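Type C neurotoxin (Clostridium botulinum, PDB 3PME) probably binds gangliosides and membrane lipid at the nerve-cell surface, being the receptor-binding domain of a C/D mosaic botulinum neurotoxin. Local coordinates at residues Ser63-Asn68 with Val173-Thr178; Tyr238-Asn243 with Lys404-Asp409; Glu303-Arg308 with Ser333-Tyr338. All coordinates share one frame; numbering follows the deposited sequence.

Contact 1: Ser63-Asn68 with Val173-Thr178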
loop_
_atom_site.group_PDB
_atom_site.type_symbol
_atom_site.label_atom_id
_atom_site.label_comp_id
_atom_site.label_asym_id
_atom_site.label_seq_id
_atom_site.Cartn_x
_atom_site.Cartn_y
_atom_site.Cartn_z
ATOM N N SER A 63 -34.334 -2.547 8.813
ATOM C CA SER A 63 -33.929 -3.649 7.951
ATOM C C SER A 63 -32.986 -4.568 8.715
ATOM O O SER A 63 -32.787 -4.406 9.918
ATOM C CB SER A 63 -33.205 -3.113 6.717
ATOM O OG SER A 63 -31.924 -2.612 7.067
ATOM N N ALA A 64 -32.388 -5.516 8.000
ATOM C CA ALA A 64 -31.463 -6.468 8.604
ATOM C C ALA A 64 -30.251 -5.784 9.220
ATOM O O ALA A 64 -29.538 -6.403 9.997
ATOM C CB ALA A 64 -31.015 -7.493 7.577
ATOM N N ILE A 65 -30.026 -4.518 8.869
ATOM C CA ILE A 65 -28.870 -3.762 9.362
ATOM C C ILE A 65 -28.833 -3.724 10.881
ATOM O O ILE A 65 -27.765 -3.657 11.493
ATOM C CB ILE A 65 -28.856 -2.308 8.832
ATOM C CG1 ILE A 65 -27.454 -1.711 8.947
ATOM C CG2 ILE A 65 -29.857 -1.438 9.572
ATOM C CD1 ILE A 65 -26.479 -2.277 7.961
ATOM N N TYR A 66 -30.004 -3.779 11.501
ATOM C CA TYR A 66 -30.053 -3.760 12.951
ATOM C C TYR A 66 -29.680 -5.114 13.552
ATOM O O TYR A 66 -29.400 -5.209 14.744
ATOM C CB TYR A 66 -31.425 -3.297 13.441
ATOM C CG TYR A 66 -31.420 -1.906 14.037
ATOM C CD1 TYR A 66 -30.720 -1.639 15.204
ATOM C CD2 TYR A 66 -32.130 -0.871 13.446
ATOM C CE1 TYR A 66 -30.720 -0.379 15.764
ATOM C CE2 TYR A 66 -32.131 0.402 13.990
ATOM C CZ TYR A 66 -31.425 0.639 15.155
ATOM O OH TYR A 66 -31.425 1.893 15.712
ATOM N N GLU A 67 -29.672 -6.161 12.729
ATOM C CA GLU A 67 -29.279 -7.489 13.192
ATOM C C GLU A 67 -27.875 -7.865 12.737
ATOM O O GLU A 67 -27.117 -8.483 13.482
ATOM C CB GLU A 67 -30.266 -8.546 12.690
ATOM C CG GLU A 67 -31.730 -8.190 12.910
ATOM C CD GLU A 67 -32.661 -9.056 12.075
ATOM O OE1 GLU A 67 -32.366 -10.262 11.908
ATOM O OE2 GLU A 67 -33.682 -8.532 11.578
ATOM N N ASN A 68 -27.535 -7.502 11.506
ATOM C CA ASN A 68 -26.230 -7.848 10.954
ATOM C C ASN A 68 -25.751 -6.856 9.905
ATOM O O ASN A 68 -26.533 -6.361 9.095
ATOM C CB ASN A 68 -26.228 -9.276 10.387
ATOM C CG ASN A 68 -27.463 -9.591 9.554
ATOM O OD1 ASN A 68 -27.889 -8.801 8.708
ATOM N ND2 ASN A 68 -28.048 -10.767 9.796
ATOM N N VAL A 173 -28.610 -1.058 21.204
ATOM C CA VAL A 173 -27.815 -0.082 20.471
ATOM C C VAL A 173 -28.775 0.717 19.592
ATOM O O VAL A 173 -29.571 0.140 18.850
ATOM C CB VAL A 173 -26.735 -0.754 19.597
ATOM C CG1 VAL A 173 -26.042 0.289 18.728
ATOM C CG2 VAL A 173 -25.719 -1.486 20.468
ATOM N N LYS A 174 -28.731 2.038 19.714
ATOM C CA LYS A 174 -29.533 2.914 18.869
ATOM C C LYS A 174 -28.609 3.428 17.786
ATOM O O LYS A 174 -27.714 4.216 18.076
ATOM C CB LYS A 174 -30.091 4.083 19.699
ATOM C CG LYS A 174 -30.814 5.171 18.913
ATOM C CD LYS A 174 -32.060 4.645 18.239
ATOM C CE LYS A 174 -32.828 5.757 17.527
ATOM N NZ LYS A 174 -31.978 6.395 16.464
ATOM N N LEU A 175 -28.808 2.952 16.563
ATOM C CA LEU A 175 -28.021 3.421 15.423
ATOM C C LEU A 175 -28.519 4.778 14.997
ATOM O O LEU A 175 -29.699 5.093 15.145
ATOM C CB LEU A 175 -28.143 2.467 14.236
ATOM C CG LEU A 175 -27.604 1.056 14.455
ATOM C CD1 LEU A 175 -27.976 0.156 13.292
ATOM C CD2 LEU A 175 -26.094 1.085 14.699
ATOM N N ASP A 176 -27.610 5.579 14.466
ATOM C CA ASP A 176 -27.968 6.879 13.930
ATOM C C ASP A 176 -27.774 6.922 12.417
ATOM O O ASP A 176 -26.903 6.238 11.869
ATOM C CB ASP A 176 -27.136 7.964 14.591
ATOM C CG ASP A 176 -27.753 9.332 14.428
ATOM O OD1 ASP A 176 -28.780 9.601 15.087
ATOM O OD2 ASP A 176 -27.229 10.131 13.630
ATOM N N LYS A 177 -28.579 7.746 11.749
ATOM C CA LYS A 177 -28.529 7.847 10.293
ATOM C C LYS A 177 -27.370 8.713 9.797
ATOM O O LYS A 177 -27.069 8.715 8.605
ATOM C CB LYS A 177 -29.844 8.409 9.756
ATOM C CG LYS A 177 -30.027 9.885 10.047
ATOM C CD LYS A 177 -31.468 10.304 9.839
ATOM C CE LYS A 177 -31.632 11.808 9.994
ATOM N NZ LYS A 177 -30.864 12.539 8.955
ATOM N N THR A 178 -26.722 9.438 10.703
ATOM C CA THR A 178 -25.627 10.334 10.320
ATOM C C THR A 178 -24.260 9.716 10.618
ATOM O O THR A 178 -24.047 9.146 11.693
ATOM C CB THR A 178 -25.732 11.680 11.050
ATOM O OG1 THR A 178 -26.997 12.283 10.747
ATOM C CG2 THR A 178 -24.608 12.617 10.609
#

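Contact 2: Tyr238-Asn243 with Lys404-Asp409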
loop_
_atom_site.group_PDB
_atom_site.type_symbol
_atom_site.label_atom_id
_atom_site.label_comp_id
_atom_site.label_asym_id
_atom_site.label_seq_id
_atom_site.Cartn_x
_atom_site.Cartn_y
_atom_site.Cartn_z
ATOM N N TYR A 238 13.056 5.116 -4.391
ATOM C CA TYR A 238 14.185 4.392 -3.835
ATOM C C TYR A 238 13.853 2.926 -3.984
ATOM O O TYR A 238 12.974 2.388 -3.282
ATOM C CB TYR A 238 14.429 4.784 -2.380
ATOM C CG TYR A 238 14.681 6.270 -2.225
ATOM C CD1 TYR A 238 15.954 6.806 -2.449
ATOM C CD2 TYR A 238 13.648 7.140 -1.891
ATOM C CE1 TYR A 238 16.183 8.170 -2.323
ATOM C CE2 TYR A 238 13.873 8.503 -1.758
ATOM C CZ TYR A 238 15.139 9.006 -1.982
ATOM O OH TYR A 238 15.351 10.361 -1.851
ATOM N N MET A 239 14.511 2.292 -4.944
ATOM C CA MET A 239 14.282 0.888 -5.231
ATOM C C MET A 239 15.015 0.027 -4.211
ATOM O O MET A 239 16.216 0.180 -4.021
ATOM C CB MET A 239 14.756 0.568 -6.643
ATOM C CG MET A 239 14.573 -0.879 -7.050
ATOM S SD MET A 239 15.081 -1.065 -8.775
ATOM C CE MET A 239 14.711 -2.796 -9.055
ATOM N N ILE A 240 14.284 -0.853 -3.537
ATOM C CA ILE A 240 14.894 -1.739 -2.562
ATOM C C ILE A 240 14.531 -3.193 -2.804
ATOM O O ILE A 240 13.460 -3.515 -3.327
ATOM C CB ILE A 240 14.503 -1.370 -1.104
ATOM C CG1 ILE A 240 12.981 -1.352 -0.940
ATOM C CG2 ILE A 240 15.115 -0.025 -0.715
ATOM C CD1 ILE A 240 12.523 -1.494 0.517
ATOM N N ASN A 241 15.444 -4.071 -2.426
ATOM C CA ASN A 241 15.117 -5.468 -2.280
ATOM C C ASN A 241 14.420 -5.689 -0.937
ATOM O O ASN A 241 14.792 -5.086 0.067
ATOM C CB ASN A 241 16.380 -6.311 -2.349
ATOM C CG ASN A 241 16.074 -7.782 -2.386
ATOM O OD1 ASN A 241 16.047 -8.451 -1.353
ATOM N ND2 ASN A 241 15.800 -8.294 -3.579
ATOM N N TYR A 242 13.413 -6.553 -0.931
ATOM C CA TYR A 242 12.684 -6.877 0.286
ATOM C C TYR A 242 13.619 -7.129 1.465
ATOM O O TYR A 242 13.332 -6.733 2.598
ATOM C CB TYR A 242 11.841 -8.128 0.023
ATOM C CG TYR A 242 10.859 -8.499 1.103
ATOM C CD1 TYR A 242 11.259 -9.231 2.209
ATOM C CD2 TYR A 242 9.527 -8.151 0.987
ATOM C CE1 TYR A 242 10.351 -9.589 3.189
ATOM C CE2 TYR A 242 8.612 -8.502 1.960
ATOM C CZ TYR A 242 9.033 -9.213 3.057
ATOM O OH TYR A 242 8.119 -9.561 4.026
ATOM N N ASN A 243 14.744 -7.783 1.196
ATOM C CA ASN A 243 15.652 -8.198 2.258
ATOM C C ASN A 243 16.556 -7.089 2.793
ATOM O O ASN A 243 17.139 -7.232 3.868
ATOM C CB ASN A 243 16.512 -9.382 1.800
ATOM C CG ASN A 243 15.711 -10.667 1.621
ATOM O OD1 ASN A 243 14.570 -10.772 2.082
ATOM N ND2 ASN A 243 16.312 -11.657 0.965
ATOM N N LYS A 404 10.640 -3.595 -3.876
ATOM C CA LYS A 404 9.706 -2.540 -3.495
ATOM C C LYS A 404 10.263 -1.201 -3.947
ATOM O O LYS A 404 11.468 -1.069 -4.201
ATOM C CB LYS A 404 9.448 -2.528 -1.986
ATOM C CG LYS A 404 8.753 -3.775 -1.460
ATOM C CD LYS A 404 8.482 -3.604 0.028
ATOM C CE LYS A 404 7.552 -4.677 0.559
ATOM N NZ LYS A 404 7.136 -4.383 1.953
ATOM N N PHE A 405 9.369 -0.229 -4.064
ATOM C CA PHE A 405 9.713 1.073 -4.617
ATOM C C PHE A 405 9.196 2.151 -3.681
ATOM O O PHE A 405 7.979 2.362 -3.553
ATOM C CB PHE A 405 9.115 1.211 -6.015
ATOM C CG PHE A 405 9.683 0.228 -7.001
ATOM C CD1 PHE A 405 10.822 0.537 -7.716
ATOM C CD2 PHE A 405 9.086 -1.013 -7.195
ATOM C CE1 PHE A 405 11.368 -0.373 -8.616
ATOM C CE2 PHE A 405 9.626 -1.927 -8.088
ATOM C CZ PHE A 405 10.766 -1.601 -8.808
ATOM N N ILE A 406 10.120 2.841 -3.015
ATOM C CA ILE A 406 9.699 3.804 -2.007
ATOM C C ILE A 406 9.613 5.194 -2.593
ATOM O O ILE A 406 10.632 5.781 -2.937
ATOM C CB ILE A 406 10.646 3.828 -0.800
ATOM C CG1 ILE A 406 10.807 2.423 -0.212
ATOM C CG2 ILE A 406 10.114 4.791 0.255
ATOM C CD1 ILE A 406 11.841 2.372 0.903
ATOM N N SER A 407 8.398 5.716 -2.707
ATOM C CA SER A 407 8.193 7.093 -3.140
ATOM C C SER A 407 8.263 8.038 -1.939
ATOM O O SER A 407 7.989 7.638 -0.791
ATOM C CB SER A 407 6.827 7.216 -3.801
ATOM O OG SER A 407 5.824 6.722 -2.902
ATOM N N ARG A 408 8.616 9.294 -2.195
ATOM C CA ARG A 408 8.476 10.317 -1.172
ATOM C C ARG A 408 7.001 10.657 -1.076
ATOM O O ARG A 408 6.421 11.280 -1.962
ATOM C CB ARG A 408 9.329 11.540 -1.508
ATOM C CG ARG A 408 10.811 11.190 -1.517
ATOM C CD ARG A 408 11.679 12.432 -1.572
ATOM N NE ARG A 408 11.689 13.140 -0.295
ATOM C CZ ARG A 408 12.743 13.207 0.514
ATOM N NH1 ARG A 408 13.881 12.613 0.177
ATOM N NH2 ARG A 408 12.659 13.875 1.655
ATOM N N ASP A 409 6.383 10.182 -0.003
ATOM C CA ASP A 409 4.939 10.260 0.156
ATOM C C ASP A 409 4.639 11.252 1.283
ATOM O O ASP A 409 5.362 11.297 2.270
ATOM C CB ASP A 409 4.415 8.851 0.496
ATOM C CG ASP A 409 2.903 8.799 0.650
ATOM O OD1 ASP A 409 2.191 8.450 -0.324
ATOM O OD2 ASP A 409 2.437 9.109 1.748
#

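Contact 3: Glu303-Arg308 with Ser333-Tyr338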
loop_
_atom_site.group_PDB
_atom_site.type_symbol
_atom_site.label_atom_id
_atom_site.label_comp_id
_atom_site.label_asym_id
_atom_site.label_seq_id
_atom_site.Cartn_x
_atom_site.Cartn_y
_atom_site.Cartn_z
ATOM N N GLU A 303 22.419 11.148 -16.763
ATOM C CA GLU A 303 21.335 10.166 -16.789
ATOM C C GLU A 303 21.818 8.849 -17.397
ATOM O O GLU A 303 22.401 8.826 -18.481
ATOM C CB GLU A 303 20.152 10.712 -17.595
ATOM C CG GLU A 303 18.912 9.823 -17.538
ATOM C CD GLU A 303 17.694 10.455 -18.193
ATOM O OE1 GLU A 303 17.852 11.387 -19.019
ATOM O OE2 GLU A 303 16.562 10.021 -17.866
ATOM N N TYR A 304 21.574 7.745 -16.695
ATOM C CA TYR A 304 21.971 6.436 -17.178
ATOM C C TYR A 304 20.760 5.528 -17.220
ATOM O O TYR A 304 19.784 5.771 -16.513
ATOM C CB TYR A 304 22.972 5.790 -16.216
ATOM C CG TYR A 304 24.271 6.541 -16.073
ATOM C CD1 TYR A 304 25.350 6.250 -16.904
ATOM C CD2 TYR A 304 24.412 7.544 -15.116
ATOM C CE1 TYR A 304 26.555 6.936 -16.780
ATOM C CE2 TYR A 304 25.607 8.240 -14.985
ATOM C CZ TYR A 304 26.673 7.923 -15.818
ATOM O OH TYR A 304 27.858 8.610 -15.685
ATOM N N MET A 305 20.824 4.481 -18.037
ATOM C CA MET A 305 19.850 3.402 -17.932
ATOM C C MET A 305 20.521 2.152 -17.369
ATOM O O MET A 305 21.707 1.929 -17.587
ATOM C CB MET A 305 19.185 3.101 -19.278
ATOM C CG MET A 305 20.109 2.522 -20.314
ATOM S SD MET A 305 19.224 2.204 -21.862
ATOM C CE MET A 305 17.986 1.055 -21.298
ATOM N N ILE A 306 19.773 1.364 -16.599
ATOM C CA ILE A 306 20.297 0.127 -16.065
ATOM C C ILE A 306 20.222 -0.967 -17.116
ATOM O O ILE A 306 19.187 -1.156 -17.762
ATOM C CB ILE A 306 19.517 -0.310 -14.803
ATOM C CG1 ILE A 306 19.675 0.747 -13.704
ATOM C CG2 ILE A 306 19.998 -1.675 -14.330
ATOM C CD1 ILE A 306 18.903 0.422 -12.413
ATOM N N ILE A 307 21.320 -1.692 -17.287
ATOM C CA ILE A 307 21.326 -2.823 -18.204
ATOM C C ILE A 307 21.853 -4.062 -17.517
ATOM O O ILE A 307 22.548 -3.965 -16.516
ATOM C CB ILE A 307 22.185 -2.548 -19.454
ATOM C CG1 ILE A 307 23.650 -2.300 -19.068
ATOM C CG2 ILE A 307 21.606 -1.368 -20.231
ATOM C CD1 ILE A 307 24.632 -2.382 -20.252
ATOM N N ARG A 308 21.485 -5.214 -18.053
ATOM C CA ARG A 308 22.079 -6.482 -17.649
ATOM C C ARG A 308 23.458 -6.613 -18.290
ATOM O O ARG A 308 23.644 -6.230 -19.445
ATOM C CB ARG A 308 21.192 -7.628 -18.135
ATOM C CG ARG A 308 21.292 -8.899 -17.330
ATOM C CD ARG A 308 20.862 -10.095 -18.171
ATOM N NE ARG A 308 21.959 -10.478 -19.043
ATOM C CZ ARG A 308 21.916 -11.436 -19.958
ATOM N NH1 ARG A 308 22.998 -11.690 -20.674
ATOM N NH2 ARG A 308 20.806 -12.140 -20.155
ATOM N N SER A 333 25.245 4.974 -20.466
ATOM C CA SER A 333 24.927 6.385 -20.711
ATOM C C SER A 333 24.199 6.608 -22.033
ATOM O O SER A 333 23.517 7.620 -22.202
ATOM C CB SER A 333 26.188 7.250 -20.637
ATOM O OG SER A 333 27.115 6.814 -21.598
ATOM N N ASN A 334 24.331 5.657 -22.958
ATOM C CA ASN A 334 23.526 5.648 -24.179
ATOM C C ASN A 334 22.088 5.271 -23.856
ATOM O O ASN A 334 21.799 4.128 -23.480
ATOM C CB ASN A 334 24.096 4.663 -25.201
ATOM C CG ASN A 334 25.351 5.175 -25.866
ATOM O OD1 ASN A 334 25.629 6.375 -25.854
ATOM N ND2 ASN A 334 26.114 4.267 -26.463
ATOM N N LEU A 335 21.180 6.231 -23.972
ATOM C CA LEU A 335 19.792 5.986 -23.614
ATOM C C LEU A 335 18.945 5.586 -24.825
ATOM O O LEU A 335 19.101 6.143 -25.910
ATOM C CB LEU A 335 19.197 7.228 -22.951
ATOM C CG LEU A 335 19.965 7.805 -21.762
ATOM C CD1 LEU A 335 19.280 9.067 -21.267
ATOM C CD2 LEU A 335 20.084 6.785 -20.633
ATOM N N GLY A 336 18.041 4.634 -24.627
ATOM C CA GLY A 336 17.151 4.183 -25.682
ATOM C C GLY A 336 16.513 2.849 -25.338
ATOM O O GLY A 336 16.794 2.281 -24.277
ATOM N N ASN A 337 15.655 2.350 -26.227
ATOM C CA ASN A 337 14.971 1.074 -26.019
ATOM C C ASN A 337 15.864 -0.117 -26.320
ATOM O O ASN A 337 15.486 -0.979 -27.100
ATOM C CB ASN A 337 13.721 0.968 -26.905
ATOM C CG ASN A 337 12.486 1.539 -26.250
ATOM O OD1 ASN A 337 11.367 1.089 -26.514
ATOM N ND2 ASN A 337 12.675 2.531 -25.394
ATOM N N TYR A 338 17.043 -0.161 -25.710
ATOM C CA TYR A 338 17.969 -1.276 -25.897
ATOM C C TYR A 338 17.478 -2.534 -25.180
ATOM O O TYR A 338 17.193 -2.505 -23.985
ATOM C CB TYR A 338 19.357 -0.895 -25.384
ATOM C CG TYR A 338 20.005 0.224 -26.158
ATOM C CD1 TYR A 338 20.705 -0.038 -27.326
ATOM C CD2 TYR A 338 19.915 1.538 -25.723
ATOM C CE1 TYR A 338 21.302 0.976 -28.039
ATOM C CE2 TYR A 338 20.516 2.563 -26.434
ATOM C CZ TYR A 338 21.203 2.273 -27.591
ATOM O OH TYR A 338 21.804 3.286 -28.303
HETATM O O HOH W 1 23.530 9.916 -20.640
#

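Contact 1: Ser63-Asn68 with Val173-Thr178
Tyr66 reaches out of the short 3-10 turn 64-66 and lays its ring beside the loop residues Val173 to Leu175. Its CB stays with its own turn; the contact begins at the ring. With chi1 at -108°, away from the staggered positions, the ring is carried outward across Leu175, the two side chains running past each other in opposite directions. Tyr66 CG and CD1 lie beneath Leu175 CD1, which sits almost on the ring normal, 3.8 Å from the centroid of the Tyr66 ring: a CH-pi contact over the face. One atom further, Tyr66 CE1 packs 3.7 Å from Leu175 CG, while Val173 O comes to the same carbon from the ring edge, in its plane, at 3.3 Å. CZ passes close to Leu175 CB. At the tip, Tyr66 OH accepts a hydrogen bond from Leu175 N, 2.9 Å long and somewhat bent (145°), and the aliphatic CD of Lys174 also comes near the hydroxyl. Tyrosine suits this place because it offers leucine a flat apolar face and a loop amide an acceptor in one side chain. Leu175 answers with a branched end that can cover the ring. The contact lies at the surface of the N-terminal, concanavalin-like half, joining the loop that leads from strand 51-55 into strand 68-77 to the loop between strands 160-166 and 178-181.

Contact 2: Tyr238-Asn243 with Lys404-Asp409
The ring of Tyr238 and the guanidinium of Arg408 meet at their rims, with their planes 61° apart. Arg408 CG lies at the ring edge, 4.1 Å from Tyr238 CE2. Further out, Tyr238 OH sits in the guanidinium plane at its edge and takes a weak bond from Arg408 NH1, 3.4 Å long; the hydroxyl is also hydrogen-bonded to His416 NE2, of the C-terminal histidine tag, and that bond is not a weak one. Ile406 O approaches the same ring obliquely. The Phe405 ring is met obliquely too, by Met239, whose CG comes to 3.6 Å from Phe405 CE1. With CG anti to the backbone N (chi1 180°) and the rest extended, Met239 runs alongside Phe405 in the same direction, its SD 5.0 Å from the centroid of the Phe405 ring: an oblique Met-aromatic contact. Long and flexible, methionine suits such a neighbour, and both side chains press on Ile358 of strand 356-360.

The backbones pair antiparallel. Tyr238 and Ile406 form one hydrogen-bonded pair and Ile240 and Lys404 another, each with two nearly straight N-H···O bonds, around the non-hydrogen-bonded pair Met239-Phe405. On the face bearing Tyr238 and Ile240, Ile240 CD1 touches Ile406 CD1 at 3.9 Å, while Ile240 CG1 lies against Lys404 CB. Lys404, extended beyond CG, brings its CE to 4.0 Å from Tyr242 CD2, using its aliphatic length as packing surface. Joining the first strand of the C-terminal domain, 238-241, to its last, 403-406, is the closure expected of a beta-trefoil, in which the first and last strands of the domain pair.

Contact 3: Glu303-Arg308 with Ser333-Tyr338
Met305 turns its CG into the space between its own backbone N and carbonyl carbon (chi1 67°), then bends again at the thioether (chi3 -60°), and this brings sulfur and methyl against the loop 333-338. Met305 SD lies 3.4 Å from Gly336 O and a little further from Asn334 O. Met305 SD also stands at the edge of the Tyr338 ring, 5.3 Å from the centroid, a Met-aromatic contact. A slim, polarisable side chain fits this place, beside two carbonyl oxygens and an aromatic edge. Gly336 adopts an extended conformation with positive phi (163°), readily available to glycine, and Tyr338 CE2 lies close to where a side chain would begin.

Leu335 divides its methyls between two places. Leu335 CD2 rests on the Tyr304-Met305 peptide, 3.5 Å from Met305 N, and also meets Met305 CB. The Leu335 side chain crosses the extended Glu303 chain at about a right angle, with Leu335 CD1 touching its carbons and lying 3.5 Å from Glu303 OE1. The carboxylate's other oxygen, OE2, is hydrogen-bonded to His296. Next to this, Tyr304 CE1 packs on Ser333 CB at 3.9 Å.

The two backbones are linked through a water, which donates to Glu303 O at 2.7 Å and to Ser333 O at 2.8 Å. Strand 302-308 pairs antiparallel with strands 292-299 and 326-332, and Met305 still bonds through its backbone to Gln332. Beyond that point the chain leaves the sheet and turns over Met305 at the surface, before continuing to strand 343-347.

Contact 1 belongs to the N-terminal, concanavalin-like half, whereas contacts 2 and 3 both belong to the C-terminal, trefoil-like half. Along the chain, contact 1 closes before contact 2 opens, and contact 3 is nested inside the long loop that contact 2 closes. Contact 2 is the buried one, its centre about 12 Å from that of the chain; contacts 1 and 3 are surface features on opposite sides of the chain's centre, their own centres about 60 Å apart. Contacts 2 and 3 do not touch, although their nearest atoms are about 5 Å apart. No ganglioside or lipid is seen at any of the three, and a direct part in receptor binding cannot be read from them.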